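Local structure of N-acetylgalactosaminyltransferase 7 (Homo sapiens, 6IWR) at residues 161-166 and 240-245; 325-330 and 357-362; 560-565 and 575-580. The protein belongs to a family of glycosyltransferases that join a GT-A fold catalytic domain to a ricin-type beta-trefoil lectin domain. All coordinates share one frame; numbering follows the deposited sequence.

Contact 1: 161-166 and 240-245; sequences STLMRT and LDAHCE
T166 of helix 160-173 reaches into the bend A242-H243-C244 and has more of its surface buried here than any other residue of the two segments. Its OG1 lies beside its own backbone N (chi1 -46°) and accepts from C244 N at 3.3 Å, a nearly straight bond (163°), while giving its own hydrogen to T162 O, 2.9 Å away. T162 O receives T166 N on the opposite face of its carbonyl plane, and a water links the same oxygen to C244 O. The methyl CG2 of T166 leans on C244 CB at 4.0 Å.

About a turn before T166, L163 meets A242: CD1 touches its CB at 4.1 Å, and CA makes a CA-H...O contact with its O at 3.6 Å. Beside T166, R165 and E245 lie across each other with guanidinium and carboxylate planes 55° apart; the salt bridge from R165 NE to E245 OE2 is long, 3.8 Å. R127 pairs with E245 OE1, and S120 with R165 NH1. The buried T166 hydroxyl thus takes the N-H directly after D241-A242-H243, the DxH motif of this GT-A family, and probably helps to place the loop whose D241, hydrogen-bonded to H380, lies beside the manganese ion.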
# COMPACT_ATOMS: atom_id res chain seq x y z
N SER A 161 -18.30 -7.92 20.26
CA SER A 161 -18.17 -6.90 21.28
C SER A 161 -18.27 -5.50 20.69
O SER A 161 -18.78 -4.60 21.37
CB SER A 161 -16.85 -7.09 22.04
OG SER A 161 -15.72 -6.74 21.26
N THR A 162 -17.83 -5.29 19.46
CA THR A 162 -18.10 -3.99 18.85
C THR A 162 -19.59 -3.79 18.60
O THR A 162 -20.12 -2.69 18.81
CB THR A 162 -17.29 -3.84 17.55
OG1 THR A 162 -17.41 -5.03 16.76
CG2 THR A 162 -15.83 -3.60 17.87
N LEU A 163 -20.30 -4.83 18.17
CA LEU A 163 -21.74 -4.69 17.91
C LEU A 163 -22.49 -4.41 19.21
O LEU A 163 -23.34 -3.51 19.26
CB LEU A 163 -22.28 -5.95 17.25
CG LEU A 163 -23.80 -6.01 17.07
CD1 LEU A 163 -24.27 -4.73 16.39
CD2 LEU A 163 -24.26 -7.25 16.27
N MET A 164 -22.18 -5.16 20.27
CA MET A 164 -22.96 -5.03 21.48
C MET A 164 -22.57 -3.77 22.25
O MET A 164 -23.39 -3.24 23.02
CB MET A 164 -22.83 -6.28 22.35
CG MET A 164 -23.52 -7.54 21.80
SD MET A 164 -25.16 -7.33 21.03
CE MET A 164 -26.05 -6.49 22.30
N ARG A 165 -21.36 -3.25 22.03
CA ARG A 165 -21.00 -2.00 22.69
C ARG A 165 -21.74 -0.82 22.06
O ARG A 165 -22.13 0.12 22.77
CB ARG A 165 -19.49 -1.78 22.66
CG ARG A 165 -19.00 -0.51 23.40
CD ARG A 165 -17.56 -0.65 23.97
NE ARG A 165 -16.66 -1.22 22.98
CZ ARG A 165 -16.00 -2.37 23.09
NH1 ARG A 165 -15.25 -2.77 22.08
NH2 ARG A 165 -16.07 -3.10 24.20
N THR A 166 -21.98 -0.87 20.75
CA THR A 166 -22.82 0.15 20.12
C THR A 166 -24.16 0.22 20.83
O THR A 166 -24.59 1.28 21.31
CB THR A 166 -23.06 -0.17 18.65
OG1 THR A 166 -21.83 -0.53 18.01
CG2 THR A 166 -23.69 1.03 17.94
N LEU A 240 -27.15 4.23 12.62
CA LEU A 240 -25.88 4.08 13.32
C LEU A 240 -25.11 2.91 12.73
O LEU A 240 -25.68 1.82 12.57
CB LEU A 240 -26.11 3.83 14.82
CG LEU A 240 -25.80 4.93 15.84
CD1 LEU A 240 -25.86 6.27 15.22
CD2 LEU A 240 -26.77 4.84 17.00
N ASP A 241 -23.81 3.11 12.44
CA ASP A 241 -22.90 2.01 12.06
C ASP A 241 -22.91 0.95 13.17
O ASP A 241 -23.26 1.23 14.32
CB ASP A 241 -21.45 2.53 11.83
CG ASP A 241 -21.02 2.59 10.32
OD1 ASP A 241 -21.92 2.93 9.51
OD2 ASP A 241 -19.80 2.32 9.94
N ALA A 242 -22.53 -0.27 12.83
CA ALA A 242 -22.49 -1.29 13.88
C ALA A 242 -21.22 -1.21 14.74
O ALA A 242 -20.98 -2.10 15.56
CB ALA A 242 -22.65 -2.68 13.29
N HIS A 243 -20.41 -0.17 14.59
CA HIS A 243 -19.19 0.02 15.36
C HIS A 243 -19.11 1.48 15.81
O HIS A 243 -18.22 2.24 15.44
CB HIS A 243 -17.96 -0.41 14.54
CG HIS A 243 -18.12 -0.19 13.06
ND1 HIS A 243 -18.36 -1.22 12.18
CD2 HIS A 243 -18.10 0.95 12.32
CE1 HIS A 243 -18.48 -0.73 10.96
NE2 HIS A 243 -18.32 0.59 11.01
N CYS A 244 -20.08 1.88 16.64
CA CYS A 244 -20.20 3.25 17.12
C CYS A 244 -20.32 3.29 18.65
O CYS A 244 -20.77 2.33 19.28
CB CYS A 244 -21.42 3.96 16.51
SG CYS A 244 -21.28 4.10 14.74
N GLU A 245 -19.91 4.43 19.22
CA GLU A 245 -20.11 4.72 20.64
C GLU A 245 -20.63 6.15 20.76
O GLU A 245 -19.91 7.12 20.48
CB GLU A 245 -18.82 4.53 21.46
CG GLU A 245 -18.44 3.09 21.64
CD GLU A 245 -17.14 2.91 22.42
OE1 GLU A 245 -17.10 3.27 23.61
OE2 GLU A 245 -16.15 2.41 21.83
O HOH W 1 -18.52 -0.03 19.29

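Contact 2: 325-330 and 357-362; sequences PAMAGG and FEISYK
F357 begins the contact with an edge rather than a face: its ring carbon CD1 comes to 4.1 Å from A326 CB, which lies near the ring plane. CG of F357 stands beside its own backbone N (chi1 -62°), which swings the ring round to the loop although the CB bond starts out away from it. I359 meets the loop through its branch methyl. CG2 touches the end of M327, 4.0 Å from CE and 4.1 Å from SD, and the two side chains cross obliquely. M327 CG is tucked between its own N and carbonyl carbon, and the chain bends at the last torsion (chi3 80°), bringing CE to the isoleucine.

S360, whose CB bond points at the loop, supplies the polar link. M327 N donates to its OG in a weak bond of 3.3 Å bent to 143°, and the same hydroxyl is bonded to N356 O one turn back in the helix. S360 CB rests against P325 O at 3.5 Å and A326 CA at 3.7 Å, so the backbone at P325 and A326 lies directly on the serine.

The contact joins the loop between strands 322-323 and 332-335 to helix 355-365 within the GT-A catalytic domain. N356 ND2 also holds M327 O, a second tie between loop and helix. Elsewhere on its surface the helix meets two others: helix 336-342 packs on I359 through F339 and L342, and helix 400-412 touches E358, Y361 and K362. W296 of strand 292-296 touches P325 and A326.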
# COMPACT_ATOMS: atom_id res chain seq x y z
N PRO A 325 -23.77 20.83 3.09
CA PRO A 325 -24.35 20.44 1.80
C PRO A 325 -24.59 18.94 1.69
O PRO A 325 -25.47 18.52 0.92
CB PRO A 325 -23.32 20.93 0.77
CG PRO A 325 -22.40 21.86 1.52
CD PRO A 325 -22.40 21.33 2.95
N ALA A 326 -23.85 18.12 2.45
CA ALA A 326 -23.96 16.67 2.38
C ALA A 326 -23.58 16.06 3.72
O ALA A 326 -23.00 16.72 4.59
CB ALA A 326 -23.06 16.12 1.27
N MET A 327 -23.87 14.76 3.88
CA MET A 327 -23.50 13.98 5.05
C MET A 327 -22.53 12.87 4.63
O MET A 327 -22.50 12.46 3.47
CB MET A 327 -24.74 13.37 5.71
CG MET A 327 -25.49 12.49 4.71
SD MET A 327 -26.61 11.25 5.42
CE MET A 327 -28.00 12.30 5.78
N ALA A 328 -21.73 12.39 5.58
CA ALA A 328 -20.86 11.25 5.26
C ALA A 328 -21.70 10.04 4.87
O ALA A 328 -21.35 9.33 3.92
CB ALA A 328 -19.95 10.92 6.44
N GLY A 329 -22.81 9.80 5.57
CA GLY A 329 -23.78 8.81 5.13
C GLY A 329 -24.20 7.75 6.13
O GLY A 329 -25.35 7.29 6.10
N GLY A 330 -23.29 7.32 6.99
CA GLY A 330 -23.61 6.23 7.90
C GLY A 330 -24.54 6.60 9.04
O GLY A 330 -25.42 5.82 9.40
N PHE A 357 -24.87 11.19 -0.86
CA PHE A 357 -25.09 12.30 -1.73
C PHE A 357 -26.52 12.43 -2.24
O PHE A 357 -27.06 13.50 -2.27
CB PHE A 357 -24.10 12.25 -2.88
CG PHE A 357 -22.68 12.36 -2.44
CD1 PHE A 357 -22.28 13.40 -1.64
CD2 PHE A 357 -21.75 11.43 -2.83
CE1 PHE A 357 -20.98 13.51 -1.24
CE2 PHE A 357 -20.45 11.53 -2.43
CZ PHE A 357 -20.06 12.57 -1.63
N GLU A 358 -27.13 11.32 -2.60
CA GLU A 358 -28.47 11.30 -3.14
C GLU A 358 -29.53 11.79 -2.16
O GLU A 358 -30.38 12.59 -2.54
CB GLU A 358 -28.80 9.88 -3.56
CG GLU A 358 -29.95 9.78 -4.53
CD GLU A 358 -31.18 9.14 -3.95
OE1 GLU A 358 -31.07 8.45 -2.94
OE2 GLU A 358 -32.26 9.33 -4.50
N ILE A 359 -29.47 11.35 -0.91
CA ILE A 359 -30.38 11.83 0.12
C ILE A 359 -30.09 13.28 0.46
O ILE A 359 -31.03 14.06 0.71
CB ILE A 359 -30.30 10.91 1.36
CG1 ILE A 359 -31.44 11.19 2.34
CG2 ILE A 359 -28.97 11.09 2.08
CD1 ILE A 359 -32.78 10.80 1.85
N SER A 360 -28.81 13.69 0.45
CA SER A 360 -28.48 15.11 0.67
C SER A 360 -29.11 16.01 -0.38
O SER A 360 -29.78 16.99 -0.05
CB SER A 360 -26.96 15.31 0.68
OG SER A 360 -26.35 14.54 1.68
N TYR A 361 -28.87 15.73 -1.67
CA TYR A 361 -29.47 16.56 -2.71
C TYR A 361 -30.99 16.55 -2.60
O TYR A 361 -31.62 17.62 -2.58
CB TYR A 361 -28.99 16.13 -4.10
CG TYR A 361 -27.48 16.03 -4.23
CD1 TYR A 361 -26.65 16.99 -3.67
CD2 TYR A 361 -26.90 14.95 -4.88
CE1 TYR A 361 -25.28 16.88 -3.79
CE2 TYR A 361 -25.53 14.83 -5.00
CZ TYR A 361 -24.72 15.79 -4.46
OH TYR A 361 -23.34 15.67 -4.56
N LYS A 362 -31.61 15.36 -2.47
CA LYS A 362 -33.07 15.31 -2.28
C LYS A 362 -33.52 16.27 -1.17
O LYS A 362 -34.45 17.07 -1.36
CB LYS A 362 -33.55 13.89 -1.95
CG LYS A 362 -33.63 12.98 -3.14
CD LYS A 362 -34.70 11.92 -3.00
CE LYS A 362 -34.19 10.68 -2.29
NZ LYS A 362 -34.61 9.45 -2.99

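Contact 3: 560-565 and 575-580; sequences IPSGKC and VFISNC
C565 and C580 are joined covalently, SG to SG at 2.0 Å, with a disulfide torsion of 98°. Both sulfurs lie beside the backbone N of their own residue (chi1 -84° for C565, -73° for C580), and the bridge ties the two segments next to their closest backbone approach, K564 with N579. G563 O sits 3.5 Å from C580 SG, so the loop before C565 also lies against the bridge.

The backbone bonds come in a reciprocal pair. C565 N donates to S578 O at 2.9 Å and S578 N to C565 O at 3.1 Å, which makes C565 and S578 an antiparallel hydrogen-bonded pair. C565 O takes a further CA-H...O contact from I577 CA. The pair stands at the open end of the hairpin of strands 565-568 and 575-578, within the ricin-type beta-trefoil lectin domain; a disulfide closing the base of such a hairpin is a recurrent feature of these lectin repeats, and C485-C502 and C525-C540 are two more disulfides of the domain. Ahead of C565, S562 OG accepts from K564 N at 3.1 Å, an ST turn that shapes the approach to C565; the same hydroxyl is bonded to H559. The S578 hydroxyl is bonded to D567 of the partner strand.

Van der Waals contacts join K564 and S562 to the strand. K564, extended from CG outward, lays its CB over S578 O and approaches I577 CB at 4.1 Å, while its CE passes N579 OD1. I577 turns its CD1 to S562 OG, 4.1 Å away.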
# COMPACT_ATOMS: atom_id res chain seq x y z
N ILE A 560 5.21 20.65 -23.49
CA ILE A 560 5.20 22.02 -23.97
C ILE A 560 6.42 22.81 -23.51
O ILE A 560 7.02 23.53 -24.32
CB ILE A 560 3.92 22.74 -23.54
CG1 ILE A 560 2.68 22.05 -24.13
CG2 ILE A 560 4.00 24.17 -23.98
CD1 ILE A 560 1.40 22.66 -23.69
N PRO A 561 6.80 22.76 -22.24
CA PRO A 561 7.98 23.53 -21.81
C PRO A 561 9.22 23.20 -22.62
O PRO A 561 9.76 24.06 -23.32
CB PRO A 561 8.13 23.17 -20.32
CG PRO A 561 6.98 22.28 -19.99
CD PRO A 561 5.99 22.30 -21.10
N SER A 562 9.68 21.95 -22.58
CA SER A 562 10.68 21.52 -23.55
C SER A 562 10.00 21.45 -24.91
O SER A 562 8.83 21.79 -25.07
CB SER A 562 11.29 20.17 -23.19
OG SER A 562 10.41 19.06 -23.36
N GLY A 563 10.68 20.95 -25.92
CA GLY A 563 9.96 20.74 -27.15
C GLY A 563 9.56 19.28 -27.35
O GLY A 563 9.02 18.95 -28.38
N LYS A 564 9.84 18.43 -26.34
CA LYS A 564 10.06 17.01 -26.57
C LYS A 564 8.76 16.22 -26.72
O LYS A 564 7.68 16.64 -26.29
CB LYS A 564 10.91 16.44 -25.43
CG LYS A 564 12.34 17.03 -25.41
CD LYS A 564 13.12 16.52 -24.22
CE LYS A 564 14.55 16.97 -24.20
NZ LYS A 564 15.17 16.54 -22.92
N CYS A 565 8.88 15.06 -27.39
CA CYS A 565 7.80 14.14 -27.70
C CYS A 565 7.73 12.99 -26.68
O CYS A 565 8.74 12.52 -26.16
CB CYS A 565 8.00 13.56 -29.11
SG CYS A 565 7.42 14.53 -30.49
N VAL A 575 8.81 4.55 -20.43
CA VAL A 575 8.14 5.72 -20.98
C VAL A 575 8.98 6.95 -20.66
O VAL A 575 9.26 7.22 -19.48
CB VAL A 575 6.72 5.88 -20.42
CG1 VAL A 575 6.17 7.24 -20.81
CG2 VAL A 575 5.82 4.76 -20.91
N PHE A 576 9.36 7.70 -21.67
CA PHE A 576 10.15 8.90 -21.42
C PHE A 576 9.78 9.93 -22.48
O PHE A 576 8.96 9.67 -23.35
CB PHE A 576 11.65 8.57 -21.42
CG PHE A 576 12.09 7.82 -22.63
CD1 PHE A 576 12.43 8.51 -23.79
CD2 PHE A 576 12.14 6.43 -22.63
CE1 PHE A 576 12.82 7.84 -24.94
CE2 PHE A 576 12.54 5.74 -23.79
CZ PHE A 576 12.88 6.46 -24.94
N ILE A 577 10.40 11.11 -22.39
CA ILE A 577 10.30 12.14 -23.43
C ILE A 577 11.68 12.37 -24.03
O ILE A 577 12.67 12.48 -23.30
CB ILE A 577 9.71 13.47 -22.91
CG1 ILE A 577 10.55 14.03 -21.77
CG2 ILE A 577 8.28 13.31 -22.47
CD1 ILE A 577 10.12 15.43 -21.37
N SER A 578 11.75 12.43 -25.35
CA SER A 578 12.99 12.66 -26.06
C SER A 578 12.72 13.65 -27.19
O SER A 578 11.58 14.03 -27.42
CB SER A 578 13.56 11.35 -26.58
OG SER A 578 12.54 10.64 -27.22
N ASN A 579 13.78 14.08 -27.89
CA ASN A 579 13.66 15.10 -28.93
C ASN A 579 12.80 14.60 -30.08
O ASN A 579 13.01 13.50 -30.58
CB ASN A 579 15.03 15.50 -29.45
CG ASN A 579 15.76 16.40 -28.50
OD1 ASN A 579 15.37 17.54 -28.31
ND2 ASN A 579 16.81 15.90 -27.88
N CYS A 580 11.83 15.40 -30.52
CA CYS A 580 10.88 14.89 -31.50
C CYS A 580 11.61 14.44 -32.75
O CYS A 580 12.45 15.17 -33.29
CB CYS A 580 9.81 15.93 -31.86
SG CYS A 580 8.53 16.24 -30.60

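Contacts 1 and 2 belong to the catalytic domain and contact 3 to the lectin domain. The centres of contacts 1 and 2 are about 22 Å apart, and they touch where D241 OD1 of contact 1 packs on G330 CA of contact 2 at 4.0 Å. They also meet through the central sheet, in which strand 236-240, leading into contact 1, pairs antiparallel with strand 332-335, which follows 325-330. The D241 side chain is about 3 Å from the manganese ion, whereas the M327 side chain of contact 2 is about 13 Å from the manganese ion. Contact 3 is remote: its nearest atoms are about 40 Å from contact 1 and about 32 Å from contact 2.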